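Local coordinates for fiber protein 2 (Human adenovirus type 41, PDB 2BZU) that probably attaches the virion to the host receptor CXCAR through the trimeric knob that ends its capsid spike, the part of the fiber present here, at residues Leu16-Ser21 with Arg93-Asn98; Thr112-Asn117 with Cys168-Gln173. All coordinates share one frame; numbering follows the deposited sequence.

Contact 1: residues Leu16-Ser21 with Arg93-Asn98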
ATOM      1  N   LEU A  16     -16.813  -6.853  10.695  1.00 22.68           N
ATOM      2  CA  LEU A  16     -16.759  -5.475  10.220  1.00 18.87           C
ATOM      3  C   LEU A  16     -15.362  -5.173   9.684  1.00 16.36           C
ATOM      4  O   LEU A  16     -14.373  -5.406  10.395  1.00 17.93           O
ATOM      5  CB  LEU A  16     -17.031  -4.531  11.390  1.00 17.59           C
ATOM      6  CG  LEU A  16     -18.380  -4.747  12.071  1.00 18.93           C
ATOM      7  CD1 LEU A  16     -18.329  -4.284  13.525  1.00 20.61           C
ATOM      8  CD2 LEU A  16     -19.443  -4.031  11.327  1.00 20.60           C
ATOM      9  N   THR A  17     -15.282  -4.641   8.460  1.00 11.94           N
ATOM     10  CA  THR A  17     -14.002  -4.473   7.768  1.00 10.47           C
ATOM     11  C   THR A  17     -13.484  -3.026   7.789  1.00  9.14           C
ATOM     12  O   THR A  17     -12.262  -2.799   7.702  1.00  8.78           O
ATOM     13  CB  THR A  17     -14.117  -4.972   6.299  1.00 10.28           C
ATOM     14  OG1 THR A  17     -14.825  -3.977   5.545  0.58 11.66           O
ATOM     15  CG2 THR A  17     -14.901  -6.256   6.213  0.51 10.82           C
ATOM     16  N   THR A  18     -14.393  -2.061   7.909  1.00  8.29           N
ATOM     17  CA  THR A  18     -14.078  -0.655   7.646  1.00  7.48           C
ATOM     18  C   THR A  18     -14.510   0.274   8.769  1.00  6.99           C
ATOM     19  O   THR A  18     -15.662   0.235   9.187  1.00  8.50           O
ATOM     20  CB  THR A  18     -14.778  -0.188   6.351  1.00  8.57           C
ATOM     21  OG1 THR A  18     -14.442  -1.070   5.269  1.00  7.96           O
ATOM     22  CG2 THR A  18     -14.381   1.208   5.970  1.00  8.49           C
ATOM     23  N   ILE A  19     -13.581   1.130   9.208  1.00  7.59           N
ATOM     24  CA  ILE A  19     -13.928   2.274  10.039  1.00  8.03           C
ATOM     25  C   ILE A  19     -13.568   3.525   9.257  1.00  8.43           C
ATOM     26  O   ILE A  19     -12.505   3.584   8.624  1.00  8.30           O
ATOM     27  CB  ILE A  19     -13.175   2.290  11.374  1.00  8.79           C
ATOM     28  CG1 ILE A  19     -13.480   1.036  12.187  1.00 10.30           C
ATOM     29  CG2 ILE A  19     -13.549   3.550  12.167  1.00  9.76           C
ATOM     30  CD1 ILE A  19     -12.576   0.888  13.413  1.00 10.30           C
ATOM     31  N   TRP A  20     -14.440   4.526   9.303  1.00  7.95           N
ATOM     32  CA  TRP A  20     -14.069   5.782   8.680  1.00  8.24           C
ATOM     33  C   TRP A  20     -14.653   6.991   9.398  1.00  8.20           C
ATOM     34  O   TRP A  20     -15.510   6.848  10.272  1.00  8.81           O
ATOM     35  CB  TRP A  20     -14.361   5.786   7.170  1.00  8.32           C
ATOM     36  CG  TRP A  20     -15.786   5.805   6.746  1.00  8.55           C
ATOM     37  CD1 TRP A  20     -16.893   5.933   7.531  1.00 10.23           C
ATOM     38  CD2 TRP A  20     -16.259   5.699   5.394  1.00  9.08           C
ATOM     39  NE1 TRP A  20     -18.039   5.899   6.753  1.00 11.46           N
ATOM     40  CE2 TRP A  20     -17.673   5.774   5.435  1.00 10.87           C
ATOM     41  CE3 TRP A  20     -15.633   5.543   4.153  1.00 10.50           C
ATOM     42  CZ2 TRP A  20     -18.454   5.713   4.276  1.00 11.74           C
ATOM     43  CZ3 TRP A  20     -16.427   5.489   2.992  1.00 12.05           C
ATOM     44  CH2 TRP A  20     -17.812   5.570   3.075  1.00 11.67           C
ATOM     45  N   SER A  21     -14.159   8.172   9.021  1.00  8.21           N
ATOM     46  CA  SER A  21     -14.645   9.422   9.608  1.00  8.68           C
ATOM     47  C   SER A  21     -15.271  10.341   8.578  1.00  9.54           C
ATOM     48  O   SER A  21     -15.179  11.578   8.681  1.00  9.69           O
ATOM     49  CB  SER A  21     -13.504  10.162  10.324  1.00  8.66           C
ATOM     50  OG  SER A  21     -12.529  10.617   9.407  1.00  9.12           O
ATOM     51  N   ARG A  93     -17.117   5.978  12.642  1.00  8.75           N
ATOM     52  CA  ARG A  93     -18.165   4.964  12.492  1.00  9.56           C
ATOM     53  C   ARG A  93     -17.713   3.750  11.688  1.00  9.24           C
ATOM     54  O   ARG A  93     -16.856   3.873  10.810  1.00  9.13           O
ATOM     55  CB  ARG A  93     -19.386   5.598  11.798  1.00 11.34           C
ATOM     56  CG  ARG A  93     -19.854   6.876  12.494  1.00 11.77           C
ATOM     57  CD  ARG A  93     -21.189   7.443  12.025  1.00 15.14           C
ATOM     58  NE  ARG A  93     -22.297   6.759  12.652  1.00 16.05           N
ATOM     59  CZ  ARG A  93     -22.951   7.131  13.763  1.00 15.29           C
ATOM     60  NH1 ARG A  93     -22.652   8.234  14.450  1.00 17.91           N
ATOM     61  NH2 ARG A  93     -23.920   6.369  14.200  1.00 14.74           N
ATOM     62  N   TYR A  94     -18.295   2.598  12.008  1.00  8.97           N
ATOM     63  CA  TYR A  94     -18.170   1.455  11.130  1.00  8.76           C
ATOM     64  C   TYR A  94     -18.929   1.787   9.849  1.00  9.22           C
ATOM     65  O   TYR A  94     -20.133   2.045   9.869  1.00  9.93           O
ATOM     66  CB  TYR A  94     -18.751   0.194  11.764  1.00  8.85           C
ATOM     67  CG  TYR A  94     -17.932  -0.342  12.909  1.00  8.64           C
ATOM     68  CD1 TYR A  94     -16.623  -0.806  12.712  1.00  9.51           C
ATOM     69  CD2 TYR A  94     -18.459  -0.406  14.198  1.00  9.25           C
ATOM     70  CE1 TYR A  94     -15.884  -1.293  13.763  1.00 10.01           C
ATOM     71  CE2 TYR A  94     -17.723  -0.892  15.259  1.00 10.65           C
ATOM     72  CZ  TYR A  94     -16.424  -1.337  15.052  1.00 10.67           C
ATOM     73  OH  TYR A  94     -15.666  -1.841  16.113  1.00 12.41           O
ATOM     74  N   GLN A  95     -18.236   1.742   8.707  1.00  9.24           N
ATOM     75  CA  GLN A  95     -18.872   2.108   7.452  1.00 10.29           C
ATOM     76  C   GLN A  95     -20.032   1.172   7.107  1.00 11.14           C
ATOM     77  O   GLN A  95     -21.065   1.623   6.594  1.00 12.21           O
ATOM     78  CB  GLN A  95     -17.813   2.170   6.336  1.00 10.47           C
ATOM     79  CG  GLN A  95     -18.336   2.413   4.949  1.00 12.80           C
ATOM     80  CD  GLN A  95     -18.561   1.135   4.228  1.00 15.08           C
ATOM     81  OE1 GLN A  95     -17.713   0.242   4.270  1.00 16.22           O
ATOM     82  NE2 GLN A  95     -19.717   0.999   3.595  1.00 17.00           N
ATOM     83  N   GLU A  96     -19.857  -0.115   7.371  1.00 10.74           N
ATOM     84  CA  GLU A  96     -20.841  -1.102   6.919  1.00 11.51           C
ATOM     85  C   GLU A  96     -22.183  -0.986   7.628  1.00 11.77           C
ATOM     86  O   GLU A  96     -23.237  -1.171   7.004  1.00 13.62           O
ATOM     87  CB  GLU A  96     -20.259  -2.521   6.973  1.00 12.28           C
ATOM     88  CG  GLU A  96     -19.239  -2.838   5.890  0.57 13.51           C
ATOM     89  CD  GLU A  96     -18.076  -3.778   6.341  0.55 15.03           C
ATOM     90  OE1 GLU A  96     -17.632  -3.742   7.523  0.59 12.96           O
ATOM     91  OE2 GLU A  96     -17.581  -4.572   5.489  0.59 18.07           O
ATOM     92  N   THR A  97     -22.153  -0.676   8.910  1.00 11.19           N
ATOM     93  CA  THR A  97     -23.370  -0.578   9.717  1.00 10.40           C
ATOM     94  C   THR A  97     -23.820   0.849  10.018  1.00 10.35           C
ATOM     95  O   THR A  97     -24.962   1.076  10.453  1.00 10.74           O
ATOM     96  CB  THR A  97     -23.166  -1.292  11.054  1.00 11.02           C
ATOM     97  OG1 THR A  97     -22.038  -0.712  11.722  1.00 11.17           O
ATOM     98  CG2 THR A  97     -22.924  -2.804  10.848  1.00 12.87           C
ATOM     99  N   ASN A  98     -22.905   1.792   9.828  1.00  9.90           N
ATOM    100  CA  ASN A  98     -23.066   3.184  10.215  1.00 11.21           C
ATOM    101  C   ASN A  98     -23.290   3.385  11.723  1.00 11.36           C
ATOM    102  O   ASN A  98     -23.807   4.428  12.144  1.00 12.91           O
ATOM    103  CB  ASN A  98     -24.138   3.898   9.393  1.00 12.20           C
ATOM    104  CG  ASN A  98     -23.804   5.361   9.175  1.00 15.80           C
ATOM    105  OD1 ASN A  98     -22.651   5.793   9.383  1.00 17.77           O
ATOM    106  ND2 ASN A  98     -24.765   6.124   8.693  1.00 22.34           N
TER
HETATM  107  O   HOH W   1     -17.840  -1.405   8.881  1.00 16.97           O
HETATM  108  O   HOH W   2     -20.417   7.122   8.151  1.00 16.50           O
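Two bonds grip the backbone oxygen of Thr18: Gln95 N donates to Thr18 O over 3.0 Å from above the carbonyl plane, and a water donates to it as well. That water also accepts from Glu96 N and, in the conformer modelled here, donates to Glu96 OE1, tying the turn after strand 93-94 to the strand beside it. In the same conformer the Glu96 carboxylate takes two donors of Thr17. Its OE1 accepts Thr17 N on the syn lone pair at 2.7 Å, nearly straight at 169°, while OE2 receives Thr17 OG1 from above the carboxylate plane. Further along, Trp20 and Arg93 form an antiparallel hydrogen-bonded pair, Trp20 N donating to Arg93 O and Arg93 N to Trp20 O. In the adjoining non-hydrogen-bonded pair, Ile19 CG1 lies 3.7 Å from Tyr94 CD1, the two side chains running side by side. Leu16 crosses Tyr94 at about a right angle and sets CD1 over the centre of its ring, a CH-pi contact. Another CH-pi contact puts Gln95 CG over one face of the Trp20 six-membered ring, 3.5 Å from its centroid; chi1 of 175° swings CG away from the backbone N and over the indole. Gln95 NE2 hydrogen-bonds OE1 of Gln173 of the second subunit. The arrangement is a short antiparallel strand pair at the edge of the knob-domain sheet within the chain, forming part of the trimer interface.

Contact 2: residues Thr112-Asn117 with Cys168-Gln173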
ATOM      1  N   THR A 112       2.394  -5.227  21.019  1.00 14.33           N
ATOM      2  CA  THR A 112       3.653  -5.993  21.043  1.00 14.92           C
ATOM      3  C   THR A 112       4.577  -5.476  19.941  1.00 13.89           C
ATOM      4  O   THR A 112       5.780  -5.250  20.175  1.00 14.91           O
ATOM      5  CB  THR A 112       3.382  -7.501  20.921  1.00 15.66           C
ATOM      6  OG1 THR A 112       2.577  -7.908  22.030  1.00 17.48           O
ATOM      7  CG2 THR A 112       4.673  -8.306  20.929  1.00 16.62           C
ATOM      8  N   VAL A 113       4.011  -5.231  18.760  1.00 13.26           N
ATOM      9  CA  VAL A 113       4.764  -4.719  17.627  1.00 12.30           C
ATOM     10  C   VAL A 113       5.142  -3.250  17.823  1.00 12.16           C
ATOM     11  O   VAL A 113       6.256  -2.832  17.473  1.00 12.45           O
ATOM     12  CB  VAL A 113       3.975  -4.921  16.303  1.00 12.02           C
ATOM     13  CG1 VAL A 113       4.719  -4.356  15.118  1.00 12.68           C
ATOM     14  CG2 VAL A 113       3.672  -6.414  16.074  1.00 13.88           C
ATOM     15  N   TYR A 114       4.199  -2.475  18.373  1.00 11.35           N
ATOM     16  CA  TYR A 114       4.368  -1.058  18.648  1.00 11.09           C
ATOM     17  C   TYR A 114       4.124  -0.821  20.150  1.00 12.07           C
ATOM     18  O   TYR A 114       3.061  -0.370  20.564  1.00 11.75           O
ATOM     19  CB  TYR A 114       3.387  -0.208  17.809  1.00 10.77           C
ATOM     20  CG  TYR A 114       3.258  -0.654  16.377  1.00 10.53           C
ATOM     21  CD1 TYR A 114       4.234  -0.351  15.434  1.00 10.14           C
ATOM     22  CD2 TYR A 114       2.124  -1.340  15.952  1.00 10.23           C
ATOM     23  CE1 TYR A 114       4.109  -0.770  14.096  1.00  9.98           C
ATOM     24  CE2 TYR A 114       1.973  -1.752  14.630  1.00 10.20           C
ATOM     25  CZ  TYR A 114       2.961  -1.482  13.709  1.00 11.46           C
ATOM     26  OH  TYR A 114       2.773  -1.916  12.417  1.00 11.56           O
ATOM     27  N   PRO A 115       5.122  -1.121  21.000  1.00 12.61           N
ATOM     28  CA  PRO A 115       4.942  -0.907  22.433  1.00 12.63           C
ATOM     29  C   PRO A 115       4.670   0.554  22.791  1.00 12.45           C
ATOM     30  O   PRO A 115       5.173   1.465  22.126  1.00 12.21           O
ATOM     31  CB  PRO A 115       6.282  -1.360  23.027  1.00 13.52           C
ATOM     32  CG  PRO A 115       6.873  -2.247  21.978  1.00 13.97           C
ATOM     33  CD  PRO A 115       6.445  -1.684  20.682  1.00 13.77           C
ATOM     34  N   ARG A 116       3.874   0.771  23.824  1.00 12.21           N
ATOM     35  CA  ARG A 116       3.556   2.143  24.219  1.00 12.35           C
ATOM     36  C   ARG A 116       4.830   2.953  24.477  1.00 12.25           C
ATOM     37  O   ARG A 116       5.759   2.486  25.181  1.00 12.39           O
ATOM     38  CB  ARG A 116       2.605   2.200  25.415  1.00 12.99           C
ATOM     39  CG  ARG A 116       1.141   2.024  24.991  1.00 14.28           C
ATOM     40  CD  ARG A 116       0.173   2.099  26.144  1.00 14.76           C
ATOM     41  NE  ARG A 116       0.294   0.902  26.936  1.00 16.85           N
ATOM     42  CZ  ARG A 116      -0.349  -0.246  26.711  1.00 19.31           C
ATOM     43  NH1 ARG A 116      -0.081  -1.287  27.476  1.00 21.42           N
ATOM     44  NH2 ARG A 116      -1.230  -0.375  25.722  1.00 17.38           N
ATOM     45  N   ASN A 117       4.876   4.141  23.876  1.00 12.16           N
ATOM     46  CA  ASN A 117       5.946   5.102  24.072  1.00 13.47           C
ATOM     47  C   ASN A 117       7.305   4.672  23.484  1.00 14.25           C
ATOM     48  O   ASN A 117       8.330   5.286  23.782  1.00 16.24           O
ATOM     49  CB  ASN A 117       6.082   5.468  25.555  1.00 13.36           C
ATOM     50  CG  ASN A 117       4.926   6.312  26.052  1.00 13.52           C
ATOM     51  OD1 ASN A 117       4.504   7.268  25.378  1.00 16.01           O
ATOM     52  ND2 ASN A 117       4.386   5.960  27.233  1.00 13.39           N
ATOM     53  N   CYS A 168       0.174   1.520   6.415  0.68  9.63           N
ATOM     54  CA  CYS A 168      -0.222   0.122   6.750  0.69  9.78           C
ATOM     55  C   CYS A 168       0.388  -0.188   8.147  0.61  9.30           C
ATOM     56  O   CYS A 168       1.501   0.298   8.426  0.51 10.14           O
ATOM     57  CB  CYS A 168       0.312  -0.845   5.684  0.81  9.74           C
ATOM     58  SG  CYS A 168       0.039  -2.582   6.030  0.83 12.81           S
ATOM     59  N   TYR A 169      -0.311  -0.913   9.031  1.00  9.08           N
ATOM     60  CA  TYR A 169       0.202  -1.359  10.306  1.00  8.92           C
ATOM     61  C   TYR A 169      -0.397  -2.712  10.689  1.00  9.03           C
ATOM     62  O   TYR A 169      -1.342  -3.203  10.054  1.00  9.84           O
ATOM     63  CB  TYR A 169      -0.053  -0.294  11.400  1.00  9.44           C
ATOM     64  CG  TYR A 169      -1.519  -0.049  11.693  1.00  8.06           C
ATOM     65  CD1 TYR A 169      -2.185  -0.755  12.687  1.00  7.82           C
ATOM     66  CD2 TYR A 169      -2.238   0.906  10.969  1.00  8.61           C
ATOM     67  CE1 TYR A 169      -3.541  -0.553  12.932  1.00  8.19           C
ATOM     68  CE2 TYR A 169      -3.569   1.123  11.219  1.00  8.02           C
ATOM     69  CZ  TYR A 169      -4.221   0.400  12.200  1.00  8.59           C
ATOM     70  OH  TYR A 169      -5.569   0.633  12.406  1.00  8.15           O
ATOM     71  N   ILE A 170       0.228  -3.320  11.686  1.00  8.58           N
ATOM     72  CA  ILE A 170      -0.170  -4.604  12.216  1.00  9.08           C
ATOM     73  C   ILE A 170      -1.107  -4.366  13.387  1.00  8.85           C
ATOM     74  O   ILE A 170      -0.828  -3.531  14.262  1.00  8.94           O
ATOM     75  CB  ILE A 170       1.058  -5.391  12.710  1.00 10.47           C
ATOM     76  CG1 ILE A 170       2.032  -5.640  11.541  1.00 13.20           C
ATOM     77  CG2 ILE A 170       0.619  -6.669  13.412  1.00 10.97           C
ATOM     78  CD1 ILE A 170       1.742  -6.813  10.708  1.00 14.70           C
ATOM     79  N   THR A 171      -2.212  -5.108  13.426  1.00  9.15           N
ATOM     80  CA  THR A 171      -3.238  -4.897  14.455  1.00 10.08           C
ATOM     81  C   THR A 171      -3.082  -5.791  15.677  1.00 10.83           C
ATOM     82  O   THR A 171      -2.443  -6.859  15.625  1.00 10.57           O
ATOM     83  CB  THR A 171      -4.649  -5.148  13.913  1.00 10.04           C
ATOM     84  OG1 THR A 171      -4.829  -6.549  13.633  1.00 11.52           O
ATOM     85  CG2 THR A 171      -4.871  -4.359  12.640  1.00 10.31           C
ATOM     86  N   GLU A 172      -3.716  -5.374  16.777  1.00 11.79           N
ATOM     87  CA  GLU A 172      -3.953  -6.255  17.922  1.00 14.93           C
ATOM     88  C   GLU A 172      -4.779  -7.451  17.486  1.00 16.94           C
ATOM     89  O   GLU A 172      -5.595  -7.328  16.579  1.00 16.66           O
ATOM     90  CB  GLU A 172      -4.819  -5.551  18.977  1.00 16.53           C
ATOM     91  CG  GLU A 172      -4.174  -4.784  20.083  1.00 19.25           C
ATOM     92  CD  GLU A 172      -3.163  -5.551  20.915  1.00 19.99           C
ATOM     93  OE1 GLU A 172      -1.997  -5.355  20.656  1.00 22.60           O
ATOM     94  OE2 GLU A 172      -3.499  -6.349  21.845  1.00 25.63           O
ATOM     95  N   GLN A 173      -4.567  -8.592  18.142  1.00 19.54           N
ATOM     96  CA  GLN A 173      -5.327  -9.829  17.883  1.00 21.76           C
ATOM     97  C   GLN A 173      -6.609  -9.865  18.734  1.00 22.79           C
ATOM     98  O   GLN A 173      -6.717  -9.138  19.722  1.00 25.24           O
ATOM     99  CB  GLN A 173      -4.458 -11.092  18.140  1.00 21.87           C
ATOM    100  CG  GLN A 173      -3.179 -11.294  17.199  1.00 22.35           C
ATOM    101  CD  GLN A 173      -2.328 -12.533  17.510  0.64 21.71           C
ATOM    102  OE1 GLN A 173      -2.611 -13.666  17.070  0.87 21.12           O
ATOM    103  NE2 GLN A 173      -1.206 -12.291  18.211  0.81 20.56           N
TER
HETATM  104  O   HOH W   3      -0.045  -7.371  21.822  1.00 22.77           O
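This is a loop-to-strand contact, in which the irregular segment 112-117 packs against the end of strand 165-170, an outermost strand of its sheet within the chain. A single direct hydrogen bond joins the two: Ile170 N donates to Tyr114 OH at 3.0 Å and 165°, a strand amide taken up by a side chain. The donor nitrogen lies in the plane of the Tyr114 ring, at its edge. Tyr114 CE2 comes 3.3 Å from Ile170 O, also near the ring plane, and Tyr114 OH lies 3.4 Å from Tyr169 CB. With its CG anti to the carbonyl carbon (chi1 -43°), the Tyr114 side chain reaches across to the strand, while Val113 CG1 of the same loop lies over the centre of its ring. The other Val113 branch, CG2, meets Ile170 CG2 at 4.1 Å, the side chains crossing at about a right angle. Farther down, a water bridges Thr112 OG1 and Glu172 OE1, and that carboxylate oxygen also accepts from Ser111 N. Strand 48-57 pairs antiparallel with strand 165-170, Tyr139 of strand 133-139 meets the rings of Tyr114 and Tyr169, and the third subunit packs its Phe39 on Val113 and its Cys41 on Ile170.

In the fold
Contact 1 closes before contact 2 opens along the chain, and all four segments belong to the knob domain. Both reach the same antiparallel sheet, at its two edges within the chain: strand 93-94 is outermost at contact 1 and strand 165-170 at contact 2, with strands 18-20, 36-45 and 48-57 between them. Their centres are 21 Å apart and their nearest atoms about 7 Å, so they do not touch within the chain. The trimer brings them together, because Trp20 and Gln95 of contact 1 both meet Gln173 of the second subunit. Residues at or just beyond the two edges thus meet across the subunit boundary, joining three knob-domain chains into one trimeric head.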